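Local coordinates for maternal effect protein oskar (Drosophila melanogaster, PDB 5A4A) that induces germ-plasm formation in the fly and probably binds RNA through this OSK domain, a member of the SGNH-hydrolase clan, at residues Q80-I85 and I118-A123; I155-C160 and Q200-S205; D89-K94 and E185-W190; C57-T62 and Q179-K184. All blocks are in the same frame, centred on the assembly; numbering follows the deposited sequence.

How the contacts relate
Contact 1 is the core: its centre lies about 6 Å from that of the chain, and it joins two parallel strands by backbone bonds and aliphatic side chains. Contacts 2, 3 and 4 are partly buried. Contact 2 extends the first outward, using apolar packing to lay the C-terminal helix against the segment that leaves strand 154-155; Leu-119 O lies 2.8 Å from Ile-155 N, probably hydrogen-bonded. Contacts 3 and 4, with centres about 9 Å apart, draw on adjacent pieces of one loop and touch the same sulfate. Their chemistry is polar or mixed: a methionine-aromatic pair in contact 3, a serine-to-backbone bond in contact 4. Contacts 2 and 4 lie on opposite sides of the chain's centre.

Contact 1. Residues Q80-I85 and I118-A123; sequences QIIVNI and ILTNLA
Strand 80-84 and residues 118-120 run side by side as parallel neighbours, with Ile-82 bridged to Ile-118 and Val-83 to Leu-119 and an angle of 16° between their axes. The backbone bonds alternate as a parallel pair requires. Ile-118 N donates to Ile-81 O at 2.8 Å, Ile-118 O accepts from Val-83 N, and Val-83 O accepts from Thr-120 N at 2.9 Å.

A side-chain polar network continues where the strands end. Thr-120 OG1 sits between its own backbone N and carbonyl carbon (chi1 56°), and from there it donates to Val-83 O at 2.8 Å, so that one carbonyl is gripped twice by the same residue. The hydroxyl is also an acceptor: Asn-84, with CG opposite its backbone N, brings ND2 to within 2.9 Å of Thr-120 OG1, which lies close to the amide plane. This fixes the amide's rotation, and a water linking Asn-84 OD1 to Ala-123 N occupies its other end. A second water joins Ile-85 N to Thr-120 O.

Apolar contacts divide between the two faces. Ile-82 CG1 meets Ile-118 CB at 4.2 Å, and the side chains of Ile-82 and Thr-120 cross at about a right angle, CG2 to CG2 4.1 Å. On the other face Val-83 CB touches Leu-119 CD1 at 4.0 Å.

Strand 25-29 pairs with the far edge of 80-84, while Leu-119 is covered by Phe-103 of helix 96-112 and Ile-145 of helix 132-148; Ile-202 of helix 192-204 packs on Ile-82, on the opposite face.

Contact 2. Residues I155-C160 and Q200-S205; sequences IDIHSC and QVIETS
Ile-155 and Val-201 lie side by side, pointing opposite ways, with Ile-155 CG2 meeting Val-201 CG1 at 3.8 Å. The two branches of the isoleucine divide the helix surface, and both touch Ser-205. With CG2 placed opposite the backbone N, CG1 turns the other way (chi1 -58°) and carries CD1 alongside the helix, 4.2 Å from Ile-202 CG2, while CG1 itself lies 3.9 Å from Ser-205 CB. Val-201 also spreads its two methyls: CG1 faces the first residues of 155-160, whereas CG2 reaches Cys-160 CB at 3.9 Å. Ile-157 lies obliquely across Ile-202, its CG2 3.8 Å from Ile-202 CG1.

No hydrogen bond spans the two segments, and some polar groups are met within their own. Ser-205 OG donates to Val-201 O at 2.7 Å, and Asp-156 OD1, also bonded to Asn-121 ND2, accepts from Ser-159 N in an Asx motif.

Cutting Ile-155 back to an alanine would probably open a gap between Val-201 CG1, Ile-202 and Ser-205 CB.

Helix 192-204 thus rests on one face of the sheet: Ile-155 lies beside Ile-118 and Thr-120 of strand 116-120, and Ile-202 reaches Ile-82 of strand 80-84. Asn-121 OD1 accepts from Ile-157 N and so ties the loop to the end of strand 116-120.

Contact 3. Residues D89-K94 and E185-W190; sequences DIMRGK and EPYLFW. With SO4 (sulfate ion), chain D.
Met-91 has the most surface buried, about 105 Å², between Glu-185 and the ring of Tyr-187. Its chain bends at chi3 (72°), which turns CE over the face of the phenol ring, 3.8 Å from the centroid of Tyr-187, as a CH-pi contact. Met-91 SD also lies over that face, 4.1 Å from the Tyr-187 centroid and 26° off the ring normal, so the pair qualifies as Met-aromatic. The same methyl approaches Pro-186 O at 3.4 Å.

Glu-185 comes next. Its CB touches Met-91 CE at 3.6 Å, its CG lies 3.5 Å from Met-91 O, and a bend at chi2 (75°) turns the carboxylate toward the sulfate, with Glu-185 OE1 2.8 Å from sulfate O1. Arg-92 NE holds sulfate O3 by a 2.7 Å hydrogen bond. An alanine in place of Glu-185 would strip away CG and the carboxylate, which would probably leave a gap beside Met-91 CB and O.

The ring of Tyr-187 also meets that of Phe-32.

The helix closes in a Schellman motif: Gly-93 turns with positive phi, and Lys-94 N and Gly-93 N bond back to Asp-89 O and Ile-90 O. Arg-92, just before that glycine, places a cation by the sulfate, which is probably from the crystallisation liquor but may mark a place where an RNA phosphate could sit.

Contact 4. Residues C57-T62 and Q179-K184; sequences CVSGLT and QVTGSK. With SO4 (sulfate ion), chain D.
Ser-59 OG accepts a hydrogen bond from Gly-182 N at 2.8 Å, the one such bond between the segments. It is bent, with 141° at the hydrogen. The serine hydroxyl lies opposite its own backbone N (chi1 178°), which sends it out toward residues 180-182, where Val-180 CB flanks it at 3.8 Å and Thr-181 OG1 lies 3.3 Å from Ser-59 CB. Beside this bond the two backbones come very close: the CA atoms of Gly-60 and Gly-182 are 4.1 Å apart, and Gly-60 CA makes a CA-H...O contact of 3.6 Å with Gly-182 O. A side chain on either glycine would run into the opposite backbone, since a modelled beta carbon clashes with Gly-182 O in one case and Ser-59 O in the other.

The first segment is shaped by a type II beta turn from Val-58 to Leu-61, closed by Leu-61 N to Val-58 O at 3.1 Å, with Gly-60 at the third position in its positive-phi conformation. The turn follows strand 56-58, next to strand 25-29, and leads through the N-cap Thr-62 into helix 63-71: a strand-loop-helix step of the kind found in the alpha/beta fold of the SGNH clan.

Further out, Ser-59 OG is hydrogen-bonded to Asp-31 OD2, and Thr-181 OG1 to Leu-52 N, so both hydroxyls are positioned from outside. Beyond Gly-182 the chain wraps a sulfate: Lys-184 N reaches sulfate O2 and Lys-184 NZ sulfate O1, each at 2.9 Å, with Ser-183 OG on sulfate O3. Arg-92 NE also bonds to this ion.

Contact 1. Residues Q80-I85 and I118-A123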
loop_
_atom_site.group_PDB
_atom_site.type_symbol
_atom_site.label_atom_id
_atom_site.label_comp_id
_atom_site.label_asym_id
_atom_site.label_seq_id
_atom_site.Cartn_x
_atom_site.Cartn_y
_atom_site.Cartn_z
ATOM N N GLN A 80 -8.102 9.840 8.934
ATOM C CA GLN A 80 -6.905 9.879 8.102
ATOM C C GLN A 80 -6.347 8.479 7.934
ATOM O O GLN A 80 -6.166 7.751 8.919
ATOM C CB GLN A 80 -5.837 10.790 8.710
ATOM C CG GLN A 80 -6.248 12.257 8.806
ATOM C CD GLN A 80 -5.298 13.062 9.667
ATOM O OE1 GLN A 80 -4.306 13.609 9.179
ATOM N NE2 GLN A 80 -5.597 13.142 10.958
ATOM N N ILE A 81 -6.092 8.104 6.681
ATOM C CA ILE A 81 -5.621 6.758 6.360
ATOM C C ILE A 81 -4.264 6.835 5.667
ATOM O O ILE A 81 -4.113 7.566 4.694
ATOM C CB ILE A 81 -6.624 6.045 5.413
ATOM C CG1 ILE A 81 -8.021 5.971 6.056
ATOM C CG2 ILE A 81 -6.110 4.646 4.999
ATOM C CD1 ILE A 81 -9.100 5.388 5.134
ATOM N N ILE A 82 -3.279 6.087 6.162
ATOM C CA ILE A 82 -1.983 6.044 5.488
ATOM C C ILE A 82 -2.041 5.017 4.354
ATOM O O ILE A 82 -2.331 3.842 4.579
ATOM C CB ILE A 82 -0.828 5.728 6.470
ATOM C CG1 ILE A 82 -0.731 6.830 7.543
ATOM C CG2 ILE A 82 0.497 5.601 5.721
ATOM C CD1 ILE A 82 0.297 6.556 8.654
ATOM N N VAL A 83 -1.747 5.473 3.140
ATOM C CA VAL A 83 -1.944 4.670 1.933
ATOM C C VAL A 83 -0.642 4.333 1.216
ATOM O O VAL A 83 0.182 5.211 0.959
ATOM C CB VAL A 83 -2.845 5.423 0.939
ATOM C CG1 VAL A 83 -3.043 4.605 -0.341
ATOM C CG2 VAL A 83 -4.190 5.755 1.591
ATOM N N ASN A 84 -0.453 3.050 0.912
ATOM C CA ASN A 84 0.621 2.630 0.014
ATOM C C ASN A 84 0.012 1.697 -1.021
ATOM O O ASN A 84 -0.242 0.525 -0.740
ATOM C CB ASN A 84 1.739 1.909 0.784
ATOM C CG ASN A 84 2.921 1.549 -0.106
ATOM O OD1 ASN A 84 3.102 0.384 -0.483
ATOM N ND2 ASN A 84 3.733 2.547 -0.450
ATOM N N ILE A 85 -0.238 2.216 -2.214
ATOM C CA ILE A 85 -1.031 1.482 -3.186
ATOM C C ILE A 85 -0.490 1.712 -4.601
ATOM O O ILE A 85 -0.066 2.822 -4.953
ATOM C CB ILE A 85 -2.538 1.877 -3.057
ATOM C CG1 ILE A 85 -3.468 0.811 -3.644
ATOM C CG2 ILE A 85 -2.813 3.265 -3.651
ATOM C CD1 ILE A 85 -3.504 -0.484 -2.839
ATOM N N ILE A 118 -3.255 10.034 3.558
ATOM C CA ILE A 118 -1.848 10.381 3.734
ATOM C C ILE A 118 -1.079 9.420 2.843
ATOM O O ILE A 118 -1.118 8.202 3.051
ATOM C CB ILE A 118 -1.407 10.244 5.211
ATOM C CG1 ILE A 118 -2.117 11.297 6.078
ATOM C CG2 ILE A 118 0.111 10.399 5.333
ATOM C CD1 ILE A 118 -1.982 11.065 7.586
ATOM N N LEU A 119 -0.430 9.947 1.809
ATOM C CA LEU A 119 0.159 9.081 0.789
ATOM C C LEU A 119 1.603 8.709 1.112
ATOM O O LEU A 119 2.363 9.527 1.616
ATOM C CB LEU A 119 0.104 9.729 -0.606
ATOM C CG LEU A 119 -1.281 10.003 -1.207
ATOM C CD1 LEU A 119 -2.168 8.794 -1.040
ATOM C CD2 LEU A 119 -1.930 11.234 -0.593
ATOM N N THR A 120 1.964 7.458 0.845
ATOM C CA THR A 120 3.378 7.105 0.713
ATOM C C THR A 120 3.569 6.765 -0.764
ATOM O O THR A 120 2.649 6.248 -1.408
ATOM C CB THR A 120 3.778 5.892 1.576
ATOM O OG1 THR A 120 2.939 4.785 1.245
ATOM C CG2 THR A 120 3.628 6.191 3.088
ATOM N N ASN A 121 4.743 7.045 -1.310
ATOM C CA ASN A 121 5.017 6.596 -2.666
ATOM C C ASN A 121 5.468 5.121 -2.656
ATOM O O ASN A 121 5.461 4.472 -1.607
ATOM C CB ASN A 121 5.988 7.529 -3.414
ATOM C CG ASN A 121 7.377 7.587 -2.788
ATOM O OD1 ASN A 121 7.697 6.845 -1.864
ATOM N ND2 ASN A 121 8.212 8.480 -3.306
ATOM N N LEU A 122 5.845 4.591 -3.808
ATOM C CA LEU A 122 6.150 3.157 -3.873
ATOM C C LEU A 122 7.627 2.877 -3.646
ATOM O O LEU A 122 8.485 3.499 -4.261
ATOM C CB LEU A 122 5.739 2.572 -5.218
ATOM C CG LEU A 122 4.278 2.764 -5.616
ATOM C CD1 LEU A 122 3.959 1.937 -6.861
ATOM C CD2 LEU A 122 3.376 2.362 -4.448
ATOM N N ALA A 123 7.912 1.928 -2.764
ATOM C CA ALA A 123 9.263 1.394 -2.629
ATOM C C ALA A 123 9.682 0.715 -3.931
ATOM O O ALA A 123 8.838 0.230 -4.685
ATOM C CB ALA A 123 9.325 0.391 -1.460
HETATM O O HOH W 1 5.768 0.304 -1.558
HETATM O O HOH W 2 0.461 5.032 -2.742
#

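Contact 2. Residues I155-C160 and Q200-S205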
loop_
_atom_site.group_PDB
_atom_site.type_symbol
_atom_site.label_atom_id
_atom_site.label_comp_id
_atom_site.label_asym_id
_atom_site.label_seq_id
_atom_site.Cartn_x
_atom_site.Cartn_y
_atom_site.Cartn_z
ATOM N N ILE A 155 4.585 11.171 1.457
ATOM C CA ILE A 155 5.793 10.687 2.106
ATOM C C ILE A 155 6.628 9.857 1.142
ATOM O O ILE A 155 6.163 8.846 0.612
ATOM C CB ILE A 155 5.419 9.840 3.336
ATOM C CG1 ILE A 155 4.575 10.691 4.290
ATOM C CG2 ILE A 155 6.665 9.274 4.020
ATOM C CD1 ILE A 155 3.981 9.913 5.455
ATOM N N ASP A 156 7.870 10.280 0.931
ATOM C CA ASP A 156 8.773 9.566 0.038
ATOM C C ASP A 156 9.483 8.438 0.796
ATOM O O ASP A 156 10.473 8.673 1.500
ATOM C CB ASP A 156 9.762 10.563 -0.593
ATOM C CG ASP A 156 10.937 9.889 -1.303
ATOM O OD1 ASP A 156 10.845 8.708 -1.707
ATOM O OD2 ASP A 156 11.972 10.564 -1.461
ATOM N N ILE A 157 8.971 7.215 0.662
ATOM C CA ILE A 157 9.658 6.048 1.224
ATOM C C ILE A 157 10.622 5.400 0.232
ATOM O O ILE A 157 11.471 4.590 0.619
ATOM C CB ILE A 157 8.677 4.955 1.755
ATOM C CG1 ILE A 157 7.807 4.390 0.627
ATOM C CG2 ILE A 157 7.815 5.506 2.894
ATOM C CD1 ILE A 157 7.102 3.057 0.999
ATOM N N HIS A 158 10.457 5.724 -1.049
ATOM C CA HIS A 158 11.303 5.170 -2.105
ATOM C C HIS A 158 12.787 5.457 -1.852
ATOM O O HIS A 158 13.626 4.570 -1.959
ATOM C CB HIS A 158 10.883 5.725 -3.474
ATOM C CG HIS A 158 11.592 5.085 -4.627
ATOM N ND1 HIS A 158 12.762 5.593 -5.159
ATOM C CD2 HIS A 158 11.298 3.981 -5.357
ATOM C CE1 HIS A 158 13.158 4.826 -6.156
ATOM N NE2 HIS A 158 12.288 3.840 -6.301
ATOM N N SER A 159 13.103 6.698 -1.490
ATOM C CA SER A 159 14.497 7.125 -1.343
ATOM C C SER A 159 15.303 6.355 -0.296
ATOM O O SER A 159 16.504 6.132 -0.473
ATOM C CB SER A 159 14.571 8.633 -1.062
ATOM O OG SER A 159 14.126 9.367 -2.191
ATOM N N CYS A 160 14.652 5.929 0.780
ATOM C CA CYS A 160 15.373 5.246 1.850
ATOM C C CYS A 160 15.822 3.837 1.459
ATOM O O CYS A 160 16.631 3.234 2.154
ATOM C CB CYS A 160 14.562 5.221 3.153
ATOM S SG CYS A 160 13.251 3.963 3.275
ATOM N N GLN A 200 10.341 4.253 9.997
ATOM C CA GLN A 200 10.869 5.502 10.535
ATOM C C GLN A 200 10.682 6.696 9.604
ATOM O O GLN A 200 10.438 7.807 10.066
ATOM C CB GLN A 200 12.325 5.334 10.956
ATOM C CG GLN A 200 12.470 4.339 12.113
ATOM C CD GLN A 200 11.651 4.747 13.333
ATOM O OE1 GLN A 200 11.640 5.916 13.720
ATOM N NE2 GLN A 200 10.960 3.785 13.936
ATOM N N VAL A 201 10.772 6.485 8.296
ATOM C CA VAL A 201 10.493 7.584 7.370
ATOM C C VAL A 201 9.042 8.050 7.507
ATOM O O VAL A 201 8.763 9.250 7.507
ATOM C CB VAL A 201 10.775 7.198 5.898
ATOM C CG1 VAL A 201 10.210 8.250 4.943
ATOM C CG2 VAL A 201 12.270 7.036 5.670
ATOM N N ILE A 202 8.121 7.097 7.620
ATOM C CA ILE A 202 6.698 7.420 7.742
ATOM C C ILE A 202 6.425 8.148 9.054
ATOM O O ILE A 202 5.775 9.199 9.067
ATOM C CB ILE A 202 5.811 6.157 7.638
ATOM C CG1 ILE A 202 5.945 5.526 6.247
ATOM C CG2 ILE A 202 4.341 6.503 7.943
ATOM C CD1 ILE A 202 5.285 4.122 6.128
ATOM N N GLU A 203 6.947 7.613 10.156
ATOM C CA GLU A 203 6.682 8.222 11.461
ATOM C C GLU A 203 7.261 9.625 11.562
ATOM O O GLU A 203 6.598 10.552 12.032
ATOM C CB GLU A 203 7.239 7.361 12.602
ATOM C CG GLU A 203 6.522 6.028 12.797
ATOM C CD GLU A 203 6.795 5.432 14.167
ATOM O OE1 GLU A 203 7.428 6.120 14.988
ATOM O OE2 GLU A 203 6.379 4.289 14.432
ATOM N N THR A 204 8.505 9.786 11.127
ATOM C CA THR A 204 9.180 11.067 11.296
ATOM C C THR A 204 8.555 12.140 10.401
ATOM O O THR A 204 8.636 13.329 10.699
ATOM C CB THR A 204 10.687 10.950 11.042
ATOM O OG1 THR A 204 10.918 10.458 9.718
ATOM C CG2 THR A 204 11.304 9.986 12.041
ATOM N N SER A 205 7.904 11.711 9.326
ATOM C CA SER A 205 7.198 12.638 8.451
ATOM C C SER A 205 5.862 13.093 9.045
ATOM O O SER A 205 5.229 14.031 8.539
ATOM C CB SER A 205 6.958 11.977 7.093
ATOM O OG SER A 205 8.188 11.653 6.474
#

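Contact 3. Residues D89-K94 and E185-W190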
loop_
_atom_site.group_PDB
_atom_site.type_symbol
_atom_site.label_atom_id
_atom_site.label_comp_id
_atom_site.label_asym_id
_atom_site.label_seq_id
_atom_site.Cartn_x
_atom_site.Cartn_y
_atom_site.Cartn_z
ATOM N N ASP A 89 -0.754 -3.115 -9.148
ATOM C CA ASP A 89 -1.059 -2.653 -10.507
ATOM C C ASP A 89 0.174 -2.725 -11.398
ATOM O O ASP A 89 0.100 -3.182 -12.537
ATOM C CB ASP A 89 -1.563 -1.207 -10.508
ATOM C CG ASP A 89 -2.867 -1.034 -9.750
ATOM O OD1 ASP A 89 -2.827 -1.019 -8.505
ATOM O OD2 ASP A 89 -3.924 -0.890 -10.399
ATOM N N ILE A 90 1.307 -2.267 -10.872
ATOM C CA ILE A 90 2.539 -2.247 -11.648
ATOM C C ILE A 90 3.025 -3.668 -11.912
ATOM O O ILE A 90 3.379 -3.996 -13.039
ATOM C CB ILE A 90 3.623 -1.392 -10.972
ATOM C CG1 ILE A 90 3.218 0.083 -11.085
ATOM C CG2 ILE A 90 4.988 -1.632 -11.621
ATOM C CD1 ILE A 90 4.197 1.063 -10.494
ATOM N N MET A 91 3.014 -4.512 -10.887
ATOM C CA MET A 91 3.410 -5.916 -11.066
ATOM C C MET A 91 2.516 -6.693 -12.043
ATOM O O MET A 91 2.994 -7.599 -12.732
ATOM C CB MET A 91 3.495 -6.639 -9.716
ATOM C CG MET A 91 4.494 -6.006 -8.769
ATOM S SD MET A 91 4.433 -6.642 -7.085
ATOM C CE MET A 91 5.151 -8.254 -7.380
ATOM N N ARG A 92 1.227 -6.350 -12.095
ATOM C CA ARG A 92 0.291 -7.017 -13.006
ATOM C C ARG A 92 0.399 -6.461 -14.418
ATOM O O ARG A 92 -0.264 -6.946 -15.336
ATOM C CB ARG A 92 -1.162 -6.882 -12.526
ATOM C CG ARG A 92 -1.494 -7.717 -11.310
ATOM C CD ARG A 92 -2.963 -7.590 -10.898
ATOM N NE ARG A 92 -3.208 -8.320 -9.656
ATOM C CZ ARG A 92 -4.358 -8.337 -8.990
ATOM N NH1 ARG A 92 -5.413 -7.659 -9.437
ATOM N NH2 ARG A 92 -4.449 -9.042 -7.870
ATOM N N GLY A 93 1.211 -5.422 -14.578
ATOM C CA GLY A 93 1.456 -4.840 -15.884
ATOM C C GLY A 93 0.327 -3.957 -16.386
ATOM O O GLY A 93 0.143 -3.816 -17.593
ATOM N N LYS A 94 -0.438 -3.364 -15.474
ATOM C CA LYS A 94 -1.465 -2.414 -15.892
ATOM C C LYS A 94 -0.796 -1.222 -16.572
ATOM O O LYS A 94 0.297 -0.810 -16.177
ATOM C CB LYS A 94 -2.337 -1.956 -14.714
ATOM C CG LYS A 94 -3.264 -3.043 -14.158
ATOM C CD LYS A 94 -4.484 -2.430 -13.469
ATOM C CE LYS A 94 -5.213 -3.444 -12.593
ATOM N NZ LYS A 94 -6.426 -2.851 -11.950
ATOM N N GLU A 185 2.575 -12.905 -9.010
ATOM C CA GLU A 185 3.936 -12.389 -9.142
ATOM C C GLU A 185 4.694 -12.578 -7.835
ATOM O O GLU A 185 4.120 -12.445 -6.757
ATOM C CB GLU A 185 3.939 -10.887 -9.492
ATOM C CG GLU A 185 3.660 -10.579 -10.943
ATOM C CD GLU A 185 2.207 -10.749 -11.315
ATOM O OE1 GLU A 185 1.337 -10.376 -10.505
ATOM O OE2 GLU A 185 1.940 -11.262 -12.420
ATOM N N PRO A 186 5.997 -12.847 -7.928
ATOM C CA PRO A 186 6.810 -13.058 -6.727
ATOM C C PRO A 186 7.165 -11.735 -6.062
ATOM O O PRO A 186 7.404 -10.728 -6.744
ATOM C CB PRO A 186 8.068 -13.728 -7.265
ATOM C CG PRO A 186 8.168 -13.232 -8.693
ATOM C CD PRO A 186 6.751 -13.093 -9.171
ATOM N N TYR A 187 7.205 -11.750 -4.734
ATOM C CA TYR A 187 7.461 -10.544 -3.951
ATOM C C TYR A 187 8.793 -10.689 -3.239
ATOM O O TYR A 187 9.074 -11.742 -2.678
ATOM C CB TYR A 187 6.363 -10.376 -2.895
ATOM C CG TYR A 187 5.103 -9.738 -3.413
ATOM C CD1 TYR A 187 4.357 -10.330 -4.423
ATOM C CD2 TYR A 187 4.669 -8.519 -2.903
ATOM C CE1 TYR A 187 3.205 -9.729 -4.904
ATOM C CE2 TYR A 187 3.519 -7.912 -3.376
ATOM C CZ TYR A 187 2.796 -8.512 -4.373
ATOM O OH TYR A 187 1.649 -7.898 -4.831
ATOM N N LEU A 188 9.615 -9.640 -3.275
ATOM C CA LEU A 188 10.836 -9.606 -2.471
ATOM C C LEU A 188 10.591 -8.644 -1.310
ATOM O O LEU A 188 10.523 -7.419 -1.502
ATOM C CB LEU A 188 12.044 -9.132 -3.297
ATOM C CG LEU A 188 13.402 -9.378 -2.619
ATOM C CD1 LEU A 188 13.645 -10.890 -2.506
ATOM C CD2 LEU A 188 14.544 -8.697 -3.353
ATOM N N PHE A 189 10.440 -9.186 -0.109
ATOM C CA PHE A 189 10.030 -8.368 1.030
ATOM C C PHE A 189 11.161 -7.606 1.690
ATOM O O PHE A 189 12.329 -7.974 1.569
ATOM C CB PHE A 189 9.283 -9.221 2.049
ATOM C CG PHE A 189 7.915 -9.602 1.595
ATOM C CD1 PHE A 189 6.860 -8.710 1.742
ATOM C CD2 PHE A 189 7.687 -10.827 0.973
ATOM C CE1 PHE A 189 5.587 -9.038 1.302
ATOM C CE2 PHE A 189 6.422 -11.167 0.537
ATOM C CZ PHE A 189 5.370 -10.272 0.699
ATOM N N TRP A 190 10.804 -6.505 2.352
ATOM C CA TRP A 190 11.775 -5.734 3.092
ATOM C C TRP A 190 12.215 -6.555 4.304
ATOM O O TRP A 190 11.392 -7.171 4.983
ATOM C CB TRP A 190 11.170 -4.399 3.547
ATOM C CG TRP A 190 10.390 -3.662 2.476
ATOM C CD1 TRP A 190 10.624 -3.665 1.120
ATOM C CD2 TRP A 190 9.259 -2.795 2.684
ATOM N NE1 TRP A 190 9.694 -2.861 0.481
ATOM C CE2 TRP A 190 8.849 -2.328 1.417
ATOM C CE3 TRP A 190 8.552 -2.387 3.819
ATOM C CZ2 TRP A 190 7.759 -1.456 1.259
ATOM C CZ3 TRP A 190 7.469 -1.531 3.661
ATOM C CH2 TRP A 190 7.084 -1.075 2.388
HETATM S S SO4 D . -2.066 -11.376 -10.524
HETATM O O1 SO4 D . -1.090 -11.147 -11.587
HETATM O O2 SO4 D . -2.116 -12.797 -10.170
HETATM O O3 SO4 D . -1.712 -10.563 -9.360
HETATM O O4 SO4 D . -3.387 -10.965 -10.991
#

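Contact 4. Residues C57-T62 and Q179-K184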
loop_
_atom_site.group_PDB
_atom_site.type_symbol
_atom_site.label_atom_id
_atom_site.label_comp_id
_atom_site.label_asym_id
_atom_site.label_seq_id
_atom_site.Cartn_x
_atom_site.Cartn_y
_atom_site.Cartn_z
ATOM N N CYS A 57 -5.206 -3.456 4.724
ATOM C CA CYS A 57 -4.055 -4.063 4.058
ATOM C C CYS A 57 -4.421 -5.448 3.554
ATOM O O CYS A 57 -4.671 -6.342 4.350
ATOM C CB CYS A 57 -2.858 -4.175 5.015
ATOM S SG CYS A 57 -2.109 -2.557 5.376
ATOM N N VAL A 58 -4.448 -5.617 2.234
ATOM C CA VAL A 58 -4.913 -6.858 1.613
ATOM C C VAL A 58 -3.915 -7.339 0.559
ATOM O O VAL A 58 -3.503 -6.563 -0.305
ATOM C CB VAL A 58 -6.279 -6.625 0.905
ATOM C CG1 VAL A 58 -6.820 -7.935 0.304
ATOM C CG2 VAL A 58 -7.308 -5.986 1.867
ATOM N N SER A 59 -3.533 -8.616 0.614
ATOM C CA SER A 59 -2.693 -9.181 -0.433
ATOM C C SER A 59 -3.358 -9.019 -1.802
ATOM O O SER A 59 -4.532 -9.352 -1.973
ATOM C CB SER A 59 -2.425 -10.671 -0.175
ATOM O OG SER A 59 -1.634 -11.210 -1.226
ATOM N N GLY A 60 -2.609 -8.495 -2.768
ATOM C CA GLY A 60 -3.133 -8.315 -4.112
ATOM C C GLY A 60 -4.033 -7.104 -4.307
ATOM O O GLY A 60 -4.697 -6.994 -5.344
ATOM N N LEU A 61 -4.062 -6.192 -3.335
ATOM C CA LEU A 61 -4.915 -5.005 -3.445
ATOM C C LEU A 61 -4.383 -4.032 -4.498
ATOM O O LEU A 61 -3.300 -3.471 -4.351
ATOM C CB LEU A 61 -5.040 -4.279 -2.097
ATOM C CG LEU A 61 -6.209 -3.293 -1.957
ATOM C CD1 LEU A 61 -7.557 -4.036 -1.880
ATOM C CD2 LEU A 61 -6.019 -2.378 -0.755
ATOM N N THR A 62 -5.149 -3.836 -5.563
ATOM C CA THR A 62 -4.798 -2.840 -6.558
ATOM C C THR A 62 -5.444 -1.512 -6.170
ATOM O O THR A 62 -6.194 -1.431 -5.188
ATOM C CB THR A 62 -5.328 -3.231 -7.939
ATOM O OG1 THR A 62 -6.747 -3.386 -7.849
ATOM C CG2 THR A 62 -4.700 -4.559 -8.414
ATOM N N GLN A 179 5.996 -16.428 -2.493
ATOM C CA GLN A 179 4.618 -16.487 -2.968
ATOM C C GLN A 179 3.704 -15.682 -2.043
ATOM O O GLN A 179 3.866 -15.715 -0.824
ATOM C CB GLN A 179 4.150 -17.949 -2.951
ATOM C CG GLN A 179 2.671 -18.139 -3.283
ATOM C CD GLN A 179 2.416 -18.147 -4.769
ATOM O OE1 GLN A 179 3.045 -18.909 -5.510
ATOM N NE2 GLN A 179 1.485 -17.300 -5.223
ATOM N N VAL A 180 2.739 -14.964 -2.613
ATOM C CA VAL A 180 1.700 -14.313 -1.804
ATOM C C VAL A 180 0.326 -14.844 -2.225
ATOM O O VAL A 180 0.206 -15.528 -3.241
ATOM C CB VAL A 180 1.755 -12.769 -1.892
ATOM C CG1 VAL A 180 3.141 -12.271 -1.505
ATOM C CG2 VAL A 180 1.371 -12.293 -3.287
ATOM N N THR A 181 -0.702 -14.551 -1.435
ATOM C CA THR A 181 -2.017 -15.161 -1.652
ATOM C C THR A 181 -2.870 -14.473 -2.720
ATOM O O THR A 181 -3.684 -15.120 -3.373
ATOM C CB THR A 181 -2.834 -15.212 -0.344
ATOM O OG1 THR A 181 -2.956 -13.885 0.189
ATOM C CG2 THR A 181 -2.135 -16.109 0.682
ATOM N N GLY A 182 -2.697 -13.166 -2.882
ATOM C CA GLY A 182 -3.567 -12.390 -3.752
ATOM C C GLY A 182 -2.998 -12.072 -5.119
ATOM O O GLY A 182 -3.623 -11.348 -5.897
ATOM N N SER A 183 -1.825 -12.617 -5.427
ATOM C CA SER A 183 -1.173 -12.346 -6.709
ATOM C C SER A 183 -0.186 -13.450 -7.096
ATOM O O SER A 183 0.416 -14.079 -6.236
ATOM C CB SER A 183 -0.451 -10.992 -6.655
ATOM O OG SER A 183 0.307 -10.760 -7.830
ATOM N N LYS A 184 -0.004 -13.668 -8.398
ATOM C CA LYS A 184 0.908 -14.707 -8.871
ATOM C C LYS A 184 2.350 -14.220 -9.055
ATOM O O LYS A 184 3.249 -15.032 -9.242
ATOM C CB LYS A 184 0.402 -15.315 -10.182
ATOM C CG LYS A 184 0.475 -14.366 -11.368
ATOM C CD LYS A 184 0.010 -15.050 -12.645
ATOM C CE LYS A 184 0.151 -14.131 -13.843
ATOM N NZ LYS A 184 -0.785 -12.981 -13.769
HETATM S S SO4 D . -2.066 -11.376 -10.524
HETATM O O1 SO4 D . -1.090 -11.147 -11.587
HETATM O O2 SO4 D . -2.116 -12.797 -10.170
HETATM O O3 SO4 D . -1.712 -10.563 -9.360
HETATM O O4 SO4 D . -3.387 -10.965 -10.991
#